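Local structure of similar to hydroxylamine oxidoreductase (Kuenenia stuttgartiensis, 6H5L) at residues S316-Y321 with V436-G441; T42-A47 with I409-S414. The protein probably works as an oxidoreductase, a multiheme c-type cytochrome related to hydroxylamine oxidoreductase that forms part of a reductase complex in an anammox bacterium. All coordinates share one frame; numbering follows the deposited sequence.

Contact 1: residues S316-Y321 with V436-G441; sequences SSLKDY and VGPILG
Leu318 and Pro438 meet tip to tip. The branch CD2 of Leu318 points at the ring of Pro438, with CD2 3.3 Å from Pro438 CG and 3.8 Å from Pro438 CD. Leu318 sits on a single turn of 3-10 helix, residues 317-319, in the loop between strand 291-292 and helix 337-350. Its CG lies anti to its own carbonyl carbon (chi1 -68°); with chi2 extended, this brings CD2, not CD1, to the proline.

Tyr321 makes the second half of the contact. Its ring crosses the side chain of Ile439 at about a right angle and meets it with an edge. Ile439 CG1 lies near the ring plane, 3.2 Å from Tyr321 OH. Pro438 O lies near the same plane, 3.6 Å from Tyr321 CE2. Pro438 is thus met by both residues, on its ring and at its carbonyl. The side chain of Ile439 comes within about 5 Å of a heme c.

Leu318, Tyr321 and Pro438 are buried, and helices 356-389 and 455-476 both touch Pro438, through Gln381 and Tyr460. The solvent side is different. Lys319 and Asp320 are exposed and make a salt bridge with each other, well away from 436-441, the loop between helices 420-429 and 443-446. The loops meet mainly through apolar packing, and the hydroxyls of Ser316, Ser317 and Tyr321 bond to other partners, consistent with a fit set by shape.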
# COMPACT_ATOMS: atom_id res chain seq x y z
N SER A 316 -69.31 22.58 2.09
CA SER A 316 -69.83 21.47 2.89
C SER A 316 -69.80 21.87 4.36
O SER A 316 -69.56 23.03 4.72
CB SER A 316 -69.04 20.20 2.62
OG SER A 316 -67.70 20.33 3.06
N SER A 317 -70.03 20.90 5.25
CA SER A 317 -69.97 21.18 6.69
C SER A 317 -68.55 21.46 7.18
O SER A 317 -68.38 21.73 8.37
CB SER A 317 -70.57 20.01 7.47
OG SER A 317 -70.03 18.78 7.05
N LEU A 318 -67.55 21.41 6.30
CA LEU A 318 -66.20 21.83 6.67
C LEU A 318 -66.15 23.29 7.09
O LEU A 318 -65.21 23.70 7.78
CB LEU A 318 -65.24 21.60 5.50
CG LEU A 318 -64.96 20.13 5.18
CD1 LEU A 318 -63.96 20.00 4.04
CD2 LEU A 318 -64.46 19.44 6.43
N LYS A 319 -67.14 24.09 6.68
CA LYS A 319 -67.24 25.47 7.15
C LYS A 319 -67.47 25.54 8.65
O LYS A 319 -67.27 26.61 9.24
CB LYS A 319 -68.35 26.20 6.40
CG LYS A 319 -69.73 25.58 6.58
CD LYS A 319 -70.73 26.15 5.58
CE LYS A 319 -72.05 25.39 5.60
NZ LYS A 319 -72.79 25.57 6.88
N ASP A 320 -67.89 24.44 9.27
CA ASP A 320 -68.12 24.39 10.71
C ASP A 320 -67.13 23.48 11.43
O ASP A 320 -67.25 23.30 12.65
CB ASP A 320 -69.55 23.93 10.99
CG ASP A 320 -70.59 24.95 10.56
OD1 ASP A 320 -70.51 26.11 11.02
OD2 ASP A 320 -71.47 24.61 9.75
N TYR A 321 -66.17 22.90 10.71
CA TYR A 321 -65.11 22.14 11.35
C TYR A 321 -64.37 23.02 12.35
O TYR A 321 -64.17 24.21 12.08
CB TYR A 321 -64.15 21.61 10.27
CG TYR A 321 -62.98 20.79 10.78
CD1 TYR A 321 -61.79 21.40 11.14
CD2 TYR A 321 -63.07 19.41 10.89
CE1 TYR A 321 -60.72 20.66 11.61
CE2 TYR A 321 -62.00 18.66 11.35
CZ TYR A 321 -60.83 19.29 11.71
OH TYR A 321 -59.76 18.56 12.17
N VAL A 436 -69.04 12.41 8.25
CA VAL A 436 -68.42 12.50 6.94
C VAL A 436 -67.29 13.51 6.97
O VAL A 436 -67.43 14.60 7.53
CB VAL A 436 -69.46 12.88 5.86
CG1 VAL A 436 -68.78 13.06 4.51
CG2 VAL A 436 -70.55 11.83 5.78
N GLY A 437 -66.16 13.15 6.37
CA GLY A 437 -65.05 14.10 6.18
C GLY A 437 -63.90 14.06 7.17
O GLY A 437 -63.91 13.25 8.06
N PRO A 438 -62.97 15.03 7.09
CA PRO A 438 -61.78 15.07 7.89
C PRO A 438 -61.86 14.82 9.40
O PRO A 438 -62.61 15.37 10.12
CB PRO A 438 -61.17 16.45 7.63
CG PRO A 438 -62.14 17.12 6.74
CD PRO A 438 -62.84 15.99 6.04
N ILE A 439 -60.94 13.95 9.74
CA ILE A 439 -60.54 13.27 10.99
C ILE A 439 -61.57 12.24 11.42
O ILE A 439 -61.28 11.10 11.18
CB ILE A 439 -60.11 14.20 12.13
CG1 ILE A 439 -59.39 15.45 11.63
CG2 ILE A 439 -59.25 13.39 13.08
CD1 ILE A 439 -58.23 15.16 10.74
N LEU A 440 -62.76 12.63 11.87
CA LEU A 440 -63.56 11.56 12.47
C LEU A 440 -64.44 10.81 11.47
O LEU A 440 -65.05 9.81 11.86
CB LEU A 440 -64.42 12.13 13.60
CG LEU A 440 -63.60 12.52 14.83
CD1 LEU A 440 -64.48 12.77 16.04
CD2 LEU A 440 -62.54 11.47 15.13
N GLY A 441 -64.51 11.24 10.22
CA GLY A 441 -65.27 10.50 9.23
C GLY A 441 -64.51 9.40 8.54
O GLY A 441 -65.06 8.72 7.66

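Contact 2: residues T42-A47 with I409-S414; sequences TKYFKA and IVKELS
Tyr44 reaches across to the end of helix 406-412 and overlaps the bent side chain of Glu412. The two side chains come from opposite directions. Tyr44 OH donates a hydrogen bond of 3.1 Å to Glu412 OE1. The oxygen receives it on its anti lone pair, the one away from OE2. Carboxylate and ring are steeply turned, their planes 72° apart, and Glu412 CD lies in the ring plane at the edge.

The methylene of Glu412 also packs here, with CG 3.6 Å from Tyr44 CE1. The glutamate chain bends at chi2 (-56°) instead of running straight out, and CG and OE1 both lie by CE1 and OH of the ring. Lys411 adds only its aliphatic part: its CD is 3.7 Å from Tyr44 OH. A phenylalanine in place of Tyr44 would remove the hydroxyl, and Glu412 OE1 would probably lose this bond and its carboxylate be freer to turn.

The contact is small and lies at the surface, with Lys411 exposed. A tyrosine hydroxyl meets one carboxylate oxygen, so the link is polar, with a little apolar packing beside it.

Tyr44 belongs to the loop between helices 22-28 and 51-54. It also touches Leu405, in a loop, and Ala185 of helix 182-189, while Phe45 sets its ring edge-to-face with Tyr184. After Glu412, the chain leaves the helix at Leu413, and Ser414 caps helix 415-418 through Asp416 N. Ile409 and Val410 pack on Phe426 of helix 420-429.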
# COMPACT_ATOMS: atom_id res chain seq x y z
N THR A 42 -60.11 1.14 26.95
CA THR A 42 -59.28 0.01 27.34
C THR A 42 -60.11 -1.20 27.76
O THR A 42 -59.66 -2.34 27.62
CB THR A 42 -58.33 0.42 28.47
OG1 THR A 42 -57.62 -0.73 28.95
CG2 THR A 42 -59.11 1.05 29.62
N LYS A 43 -61.31 -0.97 28.27
CA LYS A 43 -62.18 -2.04 28.74
C LYS A 43 -63.00 -2.68 27.62
O LYS A 43 -63.74 -3.63 27.88
CB LYS A 43 -63.12 -1.51 29.82
CG LYS A 43 -62.42 -0.97 31.05
CD LYS A 43 -61.69 -2.08 31.81
CE LYS A 43 -61.11 -1.57 33.12
NZ LYS A 43 -60.49 -2.66 33.92
N TYR A 44 -62.89 -2.18 26.39
CA TYR A 44 -63.69 -2.68 25.28
C TYR A 44 -62.94 -3.66 24.39
O TYR A 44 -63.56 -4.27 23.51
CB TYR A 44 -64.21 -1.51 24.44
CG TYR A 44 -65.23 -0.65 25.15
CD1 TYR A 44 -64.83 0.28 26.10
CD2 TYR A 44 -66.58 -0.78 24.88
CE1 TYR A 44 -65.76 1.07 26.76
CE2 TYR A 44 -67.52 0.00 25.53
CZ TYR A 44 -67.10 0.92 26.47
OH TYR A 44 -68.02 1.71 27.12
N PHE A 45 -61.63 -3.82 24.58
CA PHE A 45 -60.85 -4.76 23.79
C PHE A 45 -59.66 -5.23 24.63
O PHE A 45 -59.43 -4.76 25.74
CB PHE A 45 -60.38 -4.13 22.47
CG PHE A 45 -59.35 -3.05 22.64
CD1 PHE A 45 -59.73 -1.75 22.94
CD2 PHE A 45 -58.00 -3.33 22.49
CE1 PHE A 45 -58.78 -0.75 23.08
CE2 PHE A 45 -57.05 -2.34 22.64
CZ PHE A 45 -57.44 -1.05 22.94
N LYS A 46 -58.91 -6.18 24.07
CA LYS A 46 -57.68 -6.67 24.67
C LYS A 46 -56.53 -6.42 23.71
O LYS A 46 -56.71 -6.39 22.49
CB LYS A 46 -57.77 -8.16 25.02
CG LYS A 46 -58.81 -8.48 26.08
CD LYS A 46 -58.64 -9.89 26.61
CE LYS A 46 -59.63 -10.17 27.73
NZ LYS A 46 -59.33 -11.46 28.42
N ALA A 47 -55.34 -6.24 24.27
CA ALA A 47 -54.17 -5.92 23.47
C ALA A 47 -53.72 -7.13 22.66
O ALA A 47 -53.89 -8.28 23.06
CB ALA A 47 -53.03 -5.44 24.36
N ILE A 409 -68.57 5.45 23.25
CA ILE A 409 -68.37 6.90 23.18
C ILE A 409 -69.25 7.60 24.20
O ILE A 409 -68.79 8.47 24.95
CB ILE A 409 -68.63 7.41 21.76
CG1 ILE A 409 -67.53 6.92 20.81
CG2 ILE A 409 -68.73 8.92 21.74
CD1 ILE A 409 -67.87 7.08 19.34
N VAL A 410 -70.53 7.24 24.24
CA VAL A 410 -71.45 7.84 25.20
C VAL A 410 -71.02 7.54 26.63
O VAL A 410 -71.09 8.40 27.51
CB VAL A 410 -72.89 7.37 24.93
CG1 VAL A 410 -73.85 7.92 25.98
CG2 VAL A 410 -73.33 7.78 23.54
N LYS A 411 -70.57 6.31 26.88
CA LYS A 411 -70.28 5.89 28.25
C LYS A 411 -68.95 6.45 28.74
O LYS A 411 -68.82 6.79 29.92
CB LYS A 411 -70.30 4.37 28.35
CG LYS A 411 -70.73 3.87 29.72
CD LYS A 411 -69.95 2.63 30.14
CE LYS A 411 -70.24 2.28 31.59
NZ LYS A 411 -69.33 1.22 32.11
N GLU A 412 -67.94 6.54 27.87
CA GLU A 412 -66.60 6.90 28.30
C GLU A 412 -66.24 8.36 28.05
O GLU A 412 -65.35 8.88 28.73
CB GLU A 412 -65.56 6.01 27.59
CG GLU A 412 -65.80 4.52 27.73
CD GLU A 412 -65.88 4.06 29.18
OE1 GLU A 412 -66.74 3.21 29.48
OE2 GLU A 412 -65.08 4.55 30.01
N LEU A 413 -66.89 9.02 27.11
CA LEU A 413 -66.58 10.39 26.75
C LEU A 413 -67.69 11.32 27.24
O LEU A 413 -68.71 10.88 27.78
CB LEU A 413 -66.35 10.52 25.24
CG LEU A 413 -65.23 9.65 24.68
CD1 LEU A 413 -65.13 9.81 23.17
CD2 LEU A 413 -63.91 9.97 25.35
N SER A 414 -67.48 12.62 27.05
CA SER A 414 -68.41 13.63 27.52
C SER A 414 -68.26 14.88 26.65
O SER A 414 -67.53 14.88 25.66
CB SER A 414 -68.17 13.94 29.00
OG SER A 414 -66.93 14.60 29.19

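Overall arrangement
Contact 1 is buried and contact 2 is at the surface. Their centres lie 24 Å apart, and their nearest atoms are about 7 Å apart without touching. Contact 1 joins two loops and is mostly apolar, with a heme c near one end. Contact 2 joins a loop near the N-terminus to the last turn of a helix, through a tyrosine-glutamate hydrogen bond. Both use a tyrosine, but its hydroxyl bonds across only in contact 2. The segments alternate along the chain. Segments 409-414 and 436-441 flank helix 420-429, and Tyr403 touches both regions, bonding Leu440 O and packing on Ile409.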